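PDB 2JEX: regulatory protein E2, which probably helps to initiate viral DNA replication by sharpening the DNA-binding specificity of E1 and to regulate viral transcription, represented here by its N-terminal transactivation domain. Local coordinates for residues 31-36 with 70-75; 136-141 with 145-150; 171-176 with 184-189. The protein carries 1 engineered substitution. One frame throughout, in Å; residues are numbered along the deposited sequence.

Interaction 1. Residues 31-36 with 70-75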
loop_
_atom_site.group_PDB
_atom_site.type_symbol
_atom_site.label_atom_id
_atom_site.label_comp_id
_atom_site.label_asym_id
_atom_site.label_seq_id
_atom_site.Cartn_x
_atom_site.Cartn_y
_atom_site.Cartn_z
ATOM N N LEU A 31 -14.285 7.580 -4.245
ATOM C CA LEU A 31 -14.859 7.779 -5.576
ATOM C C LEU A 31 -14.002 7.213 -6.693
ATOM O O LEU A 31 -14.518 6.576 -7.602
ATOM C CB LEU A 31 -15.096 9.270 -5.825
ATOM C CG LEU A 31 -16.490 9.895 -5.789
ATOM C CD1 LEU A 31 -17.517 9.076 -5.004
ATOM C CD2 LEU A 31 -16.388 11.325 -5.259
ATOM N N TYR A 32 -12.695 7.464 -6.617
ATOM C CA TYR A 32 -11.725 6.946 -7.577
ATOM C C TYR A 32 -11.719 5.421 -7.610
ATOM O O TYR A 32 -11.699 4.831 -8.686
ATOM C CB TYR A 32 -10.312 7.493 -7.279
ATOM C CG TYR A 32 -9.197 6.774 -8.013
ATOM C CD1 TYR A 32 -8.827 7.149 -9.309
ATOM C CD2 TYR A 32 -8.520 5.712 -7.416
ATOM C CE1 TYR A 32 -7.810 6.479 -9.993
ATOM C CE2 TYR A 32 -7.502 5.034 -8.086
ATOM C CZ TYR A 32 -7.153 5.421 -9.369
ATOM O OH TYR A 32 -6.155 4.743 -10.025
ATOM N N TRP A 33 -11.726 4.781 -6.442
ATOM C CA TRP A 33 -11.663 3.316 -6.405
ATOM C C TRP A 33 -12.955 2.650 -6.825
ATOM O O TRP A 33 -12.935 1.544 -7.359
ATOM C CB TRP A 33 -11.187 2.792 -5.054
ATOM C CG TRP A 33 -9.720 2.941 -4.922
ATOM C CD1 TRP A 33 -9.050 3.840 -4.135
ATOM C CD2 TRP A 33 -8.717 2.200 -5.630
ATOM N NE1 TRP A 33 -7.688 3.695 -4.298
ATOM C CE2 TRP A 33 -7.454 2.699 -5.211
ATOM C CE3 TRP A 33 -8.759 1.162 -6.573
ATOM C CZ2 TRP A 33 -6.246 2.192 -5.702
ATOM C CZ3 TRP A 33 -7.551 0.651 -7.058
ATOM C CH2 TRP A 33 -6.313 1.175 -6.625
ATOM N N THR A 34 -14.071 3.333 -6.585
ATOM C CA THR A 34 -15.376 2.857 -7.012
ATOM C C THR A 34 -15.500 2.916 -8.543
ATOM O O THR A 34 -16.205 2.107 -9.144
ATOM C CB THR A 34 -16.488 3.682 -6.357
ATOM O OG1 THR A 34 -16.379 5.038 -6.795
ATOM C CG2 THR A 34 -16.321 3.670 -4.864
ATOM N N ALA A 35 -14.800 3.873 -9.156
ATOM C CA ALA A 35 -14.737 3.990 -10.603
ATOM C C ALA A 35 -13.793 2.954 -11.209
ATOM O O ALA A 35 -14.042 2.467 -12.311
ATOM C CB ALA A 35 -14.323 5.391 -11.002
ATOM N N VAL A 36 -12.720 2.618 -10.493
ATOM C CA VAL A 36 -11.821 1.529 -10.915
ATOM C C VAL A 36 -12.579 0.204 -10.889
ATOM O O VAL A 36 -12.458 -0.606 -11.813
ATOM C CB VAL A 36 -10.517 1.434 -10.066
ATOM C CG1 VAL A 36 -9.626 0.283 -10.569
ATOM C CG2 VAL A 36 -9.718 2.751 -10.109
ATOM N N LYS A 70 -11.301 -6.711 -8.054
ATOM C CA LYS A 70 -11.212 -7.223 -6.694
ATOM C C LYS A 70 -10.368 -6.322 -5.799
ATOM O O LYS A 70 -10.749 -6.038 -4.665
ATOM C CB LYS A 70 -10.712 -8.671 -6.690
ATOM C CG LYS A 70 -11.843 -9.671 -6.956
ATOM C CD LYS A 70 -11.349 -11.031 -7.400
ATOM C CE LYS A 70 -10.604 -11.777 -6.309
ATOM N NZ LYS A 70 -9.765 -12.862 -6.918
ATOM N N GLN A 71 -9.234 -5.863 -6.330
ATOM C CA GLN A 71 -8.359 -4.910 -5.640
ATOM C C GLN A 71 -9.115 -3.624 -5.327
ATOM O O GLN A 71 -9.036 -3.095 -4.226
ATOM C CB GLN A 71 -7.142 -4.598 -6.504
ATOM C CG GLN A 71 -6.222 -5.815 -6.743
ATOM C CD GLN A 71 -4.980 -5.481 -7.564
ATOM O OE1 GLN A 71 -3.958 -6.186 -7.486
ATOM N NE2 GLN A 71 -5.056 -4.414 -8.363
ATOM N N ALA A 72 -9.878 -3.152 -6.309
ATOM C CA ALA A 72 -10.641 -1.922 -6.197
ATOM C C ALA A 72 -11.806 -2.062 -5.222
ATOM O O ALA A 72 -12.090 -1.137 -4.477
ATOM C CB ALA A 72 -11.112 -1.471 -7.571
ATOM N N ILE A 73 -12.473 -3.215 -5.219
ATOM C CA ILE A 73 -13.496 -3.522 -4.207
ATOM C C ILE A 73 -12.884 -3.368 -2.799
ATOM O O ILE A 73 -13.415 -2.629 -1.954
ATOM C CB ILE A 73 -14.094 -4.947 -4.418
ATOM C CG1 ILE A 73 -15.009 -4.972 -5.652
ATOM C CG2 ILE A 73 -14.867 -5.420 -3.197
ATOM C CD1 ILE A 73 -15.307 -6.376 -6.233
ATOM N N GLU A 74 -11.748 -4.041 -2.586
ATOM C CA GLU A 74 -11.025 -4.014 -1.315
ATOM C C GLU A 74 -10.623 -2.606 -0.870
ATOM O O GLU A 74 -10.727 -2.274 0.320
ATOM C CB GLU A 74 -9.787 -4.912 -1.370
ATOM C CG GLU A 74 -9.025 -4.944 -0.068
ATOM C CD GLU A 74 -7.996 -6.045 -0.003
ATOM O OE1 GLU A 74 -7.802 -6.757 -1.016
ATOM O OE2 GLU A 74 -7.374 -6.195 1.073
ATOM N N MET A 75 -10.154 -1.802 -1.823
ATOM C CA MET A 75 -9.782 -0.421 -1.556
ATOM C C MET A 75 -11.016 0.412 -1.221
ATOM O O MET A 75 -11.049 1.096 -0.200
ATOM C CB MET A 75 -9.003 0.190 -2.734
ATOM C CG MET A 75 -7.627 -0.427 -2.991
ATOM S SD MET A 75 -6.470 -0.417 -1.590
ATOM C CE MET A 75 -5.700 1.190 -1.811
#

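Interaction 2. Residues 136-141 with 145-150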
loop_
_atom_site.group_PDB
_atom_site.type_symbol
_atom_site.label_atom_id
_atom_site.label_comp_id
_atom_site.label_asym_id
_atom_site.label_seq_id
_atom_site.Cartn_x
_atom_site.Cartn_y
_atom_site.Cartn_z
ATOM N N ASN A 136 3.351 6.286 9.925
ATOM C CA ASN A 136 1.933 6.192 10.262
ATOM C C ASN A 136 1.246 5.071 9.498
ATOM O O ASN A 136 1.194 5.082 8.268
ATOM C CB ASN A 136 1.225 7.543 10.051
ATOM C CG ASN A 136 1.856 8.676 10.876
ATOM O OD1 ASN A 136 2.197 8.496 12.047
ATOM N ND2 ASN A 136 2.014 9.842 10.260
ATOM N N LEU A 137 0.741 4.095 10.249
ATOM C CA LEU A 137 0.101 2.917 9.680
ATOM C C LEU A 137 -1.312 2.794 10.215
ATOM O O LEU A 137 -1.539 2.889 11.423
ATOM C CB LEU A 137 0.883 1.643 10.020
ATOM C CG LEU A 137 2.376 1.503 9.689
ATOM C CD1 LEU A 137 2.908 0.155 10.174
ATOM C CD2 LEU A 137 2.622 1.661 8.203
ATOM N N TYR A 138 -2.256 2.577 9.304
ATOM C CA TYR A 138 -3.667 2.462 9.657
ATOM C C TYR A 138 -4.168 1.057 9.323
ATOM O O TYR A 138 -4.344 0.708 8.151
ATOM C CB TYR A 138 -4.485 3.532 8.928
ATOM C CG TYR A 138 -3.961 4.938 9.119
ATOM C CD1 TYR A 138 -2.897 5.415 8.348
ATOM C CD2 TYR A 138 -4.526 5.791 10.069
ATOM C CE1 TYR A 138 -2.401 6.703 8.520
ATOM C CE2 TYR A 138 -4.039 7.091 10.248
ATOM C CZ TYR A 138 -2.976 7.535 9.470
ATOM O OH TYR A 138 -2.487 8.803 9.626
ATOM N N MET A 139 -4.385 0.256 10.365
ATOM C CA MET A 139 -4.715 -1.159 10.207
ATOM C C MET A 139 -6.011 -1.566 10.896
ATOM O O MET A 139 -6.319 -1.107 11.996
ATOM C CB MET A 139 -3.552 -2.052 10.668
ATOM C CG MET A 139 -2.730 -1.500 11.825
ATOM S SD MET A 139 -1.119 -2.311 12.018
ATOM C CE MET A 139 -1.636 -3.902 12.682
ATOM N N ARG A 140 -6.767 -2.431 10.225
ATOM C CA ARG A 140 -8.000 -2.960 10.777
ATOM C C ARG A 140 -7.701 -4.069 11.775
ATOM O O ARG A 140 -7.024 -5.048 11.453
ATOM C CB ARG A 140 -8.939 -3.464 9.671
ATOM C CG ARG A 140 -10.364 -3.748 10.165
ATOM C CD ARG A 140 -11.358 -3.947 9.024
ATOM N NE ARG A 140 -11.177 -5.229 8.336
ATOM C CZ ARG A 140 -11.852 -5.605 7.252
ATOM N NH1 ARG A 140 -12.761 -4.801 6.710
ATOM N NH2 ARG A 140 -11.614 -6.793 6.704
ATOM N N THR A 141 -8.192 -3.873 12.996
ATOM C CA THR A 141 -8.236 -4.904 14.028
ATOM C C THR A 141 -9.682 -5.390 14.064
ATOM O O THR A 141 -10.513 -4.920 13.279
ATOM C CB THR A 141 -7.842 -4.323 15.414
ATOM O OG1 THR A 141 -6.782 -3.368 15.258
ATOM C CG2 THR A 141 -7.388 -5.425 16.373
ATOM N N TRP A 145 -10.448 0.313 12.678
ATOM C CA TRP A 145 -9.143 0.816 12.247
ATOM C C TRP A 145 -8.397 1.522 13.385
ATOM O O TRP A 145 -9.015 2.168 14.238
ATOM C CB TRP A 145 -9.301 1.739 11.035
ATOM C CG TRP A 145 -9.849 1.017 9.848
ATOM C CD1 TRP A 145 -11.167 0.789 9.561
ATOM C CD2 TRP A 145 -9.094 0.400 8.795
ATOM N NE1 TRP A 145 -11.279 0.075 8.392
ATOM C CE2 TRP A 145 -10.024 -0.175 7.899
ATOM C CE3 TRP A 145 -7.724 0.284 8.516
ATOM C CZ2 TRP A 145 -9.626 -0.856 6.742
ATOM C CZ3 TRP A 145 -7.329 -0.399 7.368
ATOM C CH2 TRP A 145 -8.277 -0.958 6.498
ATOM N N GLN A 146 -7.071 1.389 13.388
ATOM C CA GLN A 146 -6.229 1.982 14.432
ATOM C C GLN A 146 -4.876 2.457 13.908
ATOM O O GLN A 146 -4.319 1.875 12.974
ATOM C CB GLN A 146 -6.023 1.000 15.593
ATOM C CG GLN A 146 -5.275 -0.274 15.214
ATOM C CD GLN A 146 -4.788 -1.053 16.420
ATOM O OE1 GLN A 146 -5.508 -1.209 17.412
ATOM N NE2 GLN A 146 -3.561 -1.558 16.336
ATOM N N LEU A 147 -4.355 3.517 14.519
ATOM C CA LEU A 147 -3.066 4.076 14.127
ATOM C C LEU A 147 -1.927 3.324 14.799
ATOM O O LEU A 147 -1.963 3.067 15.998
ATOM C CB LEU A 147 -2.990 5.574 14.443
ATOM C CG LEU A 147 -1.670 6.324 14.209
ATOM C CD1 LEU A 147 -1.205 6.285 12.753
ATOM C CD2 LEU A 147 -1.788 7.765 14.702
ATOM N N ALA A 148 -0.934 2.958 13.997
ATOM C CA ALA A 148 0.276 2.317 14.480
ATOM C C ALA A 148 1.487 3.060 13.929
ATOM O O ALA A 148 1.415 3.684 12.873
ATOM C CB ALA A 148 0.304 0.851 14.071
ATOM N N LYS A 149 2.592 3.015 14.665
ATOM C CA LYS A 149 3.827 3.647 14.223
ATOM C C LYS A 149 4.840 2.578 13.844
ATOM O O LYS A 149 4.958 1.551 14.511
ATOM C CB LYS A 149 4.393 4.570 15.318
ATOM C CG LYS A 149 3.753 5.972 15.395
ATOM C CD LYS A 149 2.343 5.939 15.998
ATOM C CE LYS A 149 1.857 7.336 16.372
ATOM N NZ LYS A 149 0.628 7.273 17.222
ATOM N N ALA A 150 5.558 2.813 12.758
ATOM C CA ALA A 150 6.590 1.885 12.329
ATOM C C ALA A 150 7.974 2.492 12.491
ATOM O O ALA A 150 8.155 3.708 12.379
ATOM C CB ALA A 150 6.365 1.440 10.885
#

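Interaction 3. Residues 171-176 with 184-189. Engineered in segment 171-176: Ala-172 (natural residue Arg).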
loop_
_atom_site.group_PDB
_atom_site.type_symbol
_atom_site.label_atom_id
_atom_site.label_comp_id
_atom_site.label_asym_id
_atom_site.label_seq_id
_atom_site.Cartn_x
_atom_site.Cartn_y
_atom_site.Cartn_z
ATOM N N SER A 171 9.685 -7.437 9.399
ATOM C CA SER A 171 10.915 -7.715 8.681
ATOM C C SER A 171 12.009 -8.018 9.696
ATOM O O SER A 171 12.005 -7.482 10.814
ATOM C CB SER A 171 11.293 -6.511 7.826
ATOM O OG SER A 171 12.118 -6.877 6.737
ATOM N N ALA A 172 12.923 -8.910 9.333
ATOM C CA ALA A 172 14.061 -9.224 10.187
ATOM C C ALA A 172 15.345 -8.927 9.433
ATOM O O ALA A 172 15.559 -9.456 8.344
ATOM C CB ALA A 172 14.017 -10.684 10.609
ATOM N N PHE A 173 16.203 -8.092 10.006
ATOM C CA PHE A 173 17.462 -7.754 9.340
ATOM C C PHE A 173 18.459 -8.919 9.282
ATOM O O PHE A 173 19.343 -8.951 8.423
ATOM C CB PHE A 173 18.104 -6.496 9.944
ATOM C CG PHE A 173 17.364 -5.223 9.638
ATOM C CD1 PHE A 173 16.858 -4.978 8.359
ATOM C CD2 PHE A 173 17.186 -4.259 10.622
ATOM C CE1 PHE A 173 16.172 -3.796 8.073
ATOM C CE2 PHE A 173 16.506 -3.081 10.348
ATOM C CZ PHE A 173 16.000 -2.850 9.064
ATOM N N GLY A 174 18.302 -9.878 10.187
ATOM C CA GLY A 174 19.118 -11.080 10.176
ATOM C C GLY A 174 18.854 -11.925 8.952
ATOM O O GLY A 174 19.751 -12.614 8.473
ATOM N N ASP A 175 17.617 -11.878 8.452
ATOM C CA ASP A 175 17.264 -12.528 7.190
ATOM C C ASP A 175 17.849 -11.762 5.993
ATOM O O ASP A 175 18.180 -12.361 4.975
ATOM C CB ASP A 175 15.738 -12.682 7.041
ATOM C CG ASP A 175 15.126 -13.710 8.024
ATOM O OD1 ASP A 175 14.002 -13.452 8.510
ATOM O OD2 ASP A 175 15.740 -14.771 8.306
ATOM N N GLU A 176 17.967 -10.440 6.115
ATOM C CA GLU A 176 18.593 -9.614 5.073
ATOM C C GLU A 176 20.103 -9.842 4.998
ATOM O O GLU A 176 20.659 -9.989 3.909
ATOM C CB GLU A 176 18.276 -8.135 5.285
ATOM C CG GLU A 176 16.786 -7.792 5.156
ATOM C CD GLU A 176 16.182 -8.178 3.799
ATOM O OE1 GLU A 176 15.355 -9.117 3.763
ATOM O OE2 GLU A 176 16.530 -7.556 2.773
ATOM N N GLY A 184 27.659 -11.475 8.771
ATOM C CA GLY A 184 26.454 -11.565 9.601
ATOM C C GLY A 184 26.153 -10.301 10.390
ATOM O O GLY A 184 25.037 -10.115 10.888
ATOM N N HIS A 185 27.152 -9.430 10.489
ATOM C CA HIS A 185 27.006 -8.149 11.162
ATOM C C HIS A 185 26.468 -7.098 10.198
ATOM O O HIS A 185 26.606 -7.216 8.989
ATOM C CB HIS A 185 28.343 -7.697 11.732
ATOM C CG HIS A 185 28.934 -8.663 12.706
ATOM N ND1 HIS A 185 29.646 -9.775 12.310
ATOM C CD2 HIS A 185 28.918 -8.686 14.060
ATOM C CE1 HIS A 185 30.050 -10.438 13.378
ATOM N NE2 HIS A 185 29.623 -9.797 14.453
ATOM N N TYR A 186 25.833 -6.078 10.752
ATOM C CA TYR A 186 25.257 -5.009 9.960
ATOM C C TYR A 186 24.969 -3.845 10.897
ATOM O O TYR A 186 24.991 -4.004 12.120
ATOM C CB TYR A 186 23.981 -5.476 9.249
ATOM C CG TYR A 186 22.960 -6.091 10.173
ATOM C CD1 TYR A 186 21.986 -5.303 10.789
ATOM C CD2 TYR A 186 22.970 -7.453 10.443
ATOM C CE1 TYR A 186 21.043 -5.855 11.641
ATOM C CE2 TYR A 186 22.033 -8.024 11.310
ATOM C CZ TYR A 186 21.073 -7.220 11.907
ATOM O OH TYR A 186 20.137 -7.774 12.754
ATOM N N SER A 187 24.730 -2.676 10.318
ATOM C CA SER A 187 24.368 -1.502 11.090
ATOM C C SER A 187 23.188 -0.836 10.401
ATOM O O SER A 187 23.108 -0.797 9.172
ATOM C CB SER A 187 25.555 -0.541 11.239
ATOM O OG SER A 187 25.895 0.046 9.989
ATOM N N VAL A 188 22.267 -0.326 11.212
ATOM C CA VAL A 188 20.991 0.193 10.730
ATOM C C VAL A 188 20.897 1.675 11.078
ATOM O O VAL A 188 21.024 2.055 12.251
ATOM C CB VAL A 188 19.815 -0.559 11.392
ATOM C CG1 VAL A 188 18.485 -0.056 10.858
ATOM C CG2 VAL A 188 19.953 -2.060 11.193
ATOM N N ARG A 189 20.706 2.504 10.058
ATOM C CA ARG A 189 20.464 3.926 10.248
ATOM C C ARG A 189 19.006 4.209 9.904
ATOM O O ARG A 189 18.567 3.969 8.769
ATOM C CB ARG A 189 21.430 4.760 9.394
ATOM C CG ARG A 189 20.990 6.206 9.178
ATOM C CD ARG A 189 22.154 7.143 8.880
ATOM N NE ARG A 189 22.445 8.019 10.019
ATOM C CZ ARG A 189 23.611 8.085 10.657
ATOM N NH1 ARG A 189 24.640 7.336 10.277
ATOM N NH2 ARG A 189 23.753 8.917 11.675
#

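Interaction 1. Residues 31-36 with 70-75
Met-75 lies across the indole of Trp-33, and the contact is best read outward along the methionine. Its CB comes down on one face of the indole, 3.6 Å from the centroid of the five-membered ring and 15° off the ring normal, which meets the geometry of a CH-pi contact. CG, set anti to the carbonyl carbon (chi1 -66°), stays over the seam of the two rings, 3.8 Å from Trp-33 CE2. Bends at chi2 and chi3 then lift SD above the six-membered ring, 5.1 Å from its centroid, a distant Met-aromatic contact, and bring CE back to 4.1 Å from both NE1 and CZ2 of Trp-33. The opposite indole face is taken by Tyr-32, whose CE2 sits over its centre, so the ring is held between a residue of its own helix and one of the partner helix. Ala-72 approaches the indole obliquely: its CB lies 3.7 Å from Trp-33 CE3 and 3.8 Å from Val-36 CG1. The CA atoms of Trp-33 and Ala-72 are 5.3 Å apart, the nearest pair across the two segments. The indole nitrogen is satisfied by the carbonyl of Thr-97. The axes of segments 31-36 and 70-75, on helices 26-48 and 62-83, approach to 8.2 Å at 153°, nearly antiparallel, while helix 4-21 packs against Tyr-32 and Val-36 and helix 99-103 against Met-75.

Interaction 2. Residues 136-141 with 145-150
A beta hairpin, formed by strands 128-140 and 145-152 within the large antiparallel sheet of the domain, brings Leu-137 against Ala-148 and Tyr-138 against Leu-147. Two hydrogen-bonded pairs set the register. Leu-137 and Ala-148 exchange the shorter bonds, with Ala-148 N 2.6 Å from Leu-137 O; in the Met-139 and Gln-146 pair, Gln-146 N to Met-139 O is 3.0 Å. The side chains of Leu-137, Met-139, Gln-146 and Ala-148 share one face, where Met-139 SD rests 4.0 Å from Ala-148 CB and Tyr-159 of the next strand joins the packing. On the other face, Leu-147 points the same way as Tyr-138 and lays CD1 over its ring, 4.1 Å from the centroid. Phe-87 and Trp-92 meet that tyrosine edge-to-face. Nearer the turn, Glu-81 links the two strands, accepting from Trp-145 NE1 and forming a salt bridge with Arg-140. Trp-145, with CG anti to its carbonyl carbon (chi1 -63°), swings its indole back across the neighbouring strand: Tyr-138 O meets the ring edge, 3.3 Å from CZ3, and Arg-140 CB stands over the six-membered ring, 3.8 Å from its centroid and 6° off the normal.

Interaction 3. Residues 171-176 with 184-189
Phe-173, in the weakly bonded first turn of helix 173-180, packs against Tyr-186 and Val-188, two residues apart on strand 186-189. The tight part centres on the phenylalanine CB, which lies 3.5 Å from Tyr-186 CE1, and on its ring, whose CD2 is 3.6 Å from Val-188 CG2. Both valine methyls take part, since CG1 reaches Phe-173 CE2 at 3.7 Å. With CG set between its backbone N and carbonyl carbon (chi1 53°), Tyr-186 carries its ring across to Phe-173 CB and turns one face to the phenylalanine carbonyl, whose O is 4.0 Å above the plane and offset toward the rim. Val-119 of strand 110-120 touches both aromatic residues, and Leu-157 reaches Phe-173.

Toward Gly-174 the fit slackens: this residue contributes little surface, and its N stands 3.8 Å from Tyr-186 OH. Asp-175 and His-185, both exposed, add nothing to the interface. The tyrosine hydroxyl finds its partner elsewhere, in a hydrogen bond with the carbonyl of Gly-154. Cohesion between these segments is therefore essentially apolar, carried by one phenylalanine packed obliquely against a tyrosine and a valine, while the polar end of Tyr-186 ties the strand to the connection between strands 145-152 and 157-161.

The three contacts follow one another along the chain and span the transactivation domain from its helical part to strand 186-189, next to the outermost strand 194-197. Interaction 1 joins helices and lies on the opposite side of the chain's centre from interaction 3, their centres about 36 Å and nearest atoms about 19 Å apart. Interaction 2 lies off the line joining them, its centre about 21 Å from that of interaction 1 and about 24 Å from that of interaction 3; nearest atoms are about 7 Å and 10 Å away respectively, so none touches another. Helix 62-83 bridges the first gap, supplying Met-75 to interaction 1 and Glu-81 to interaction 2. Interactions 2 and 3 share the seven-stranded sheet, where strand 110-120 separates strands 128-140 and 186-189.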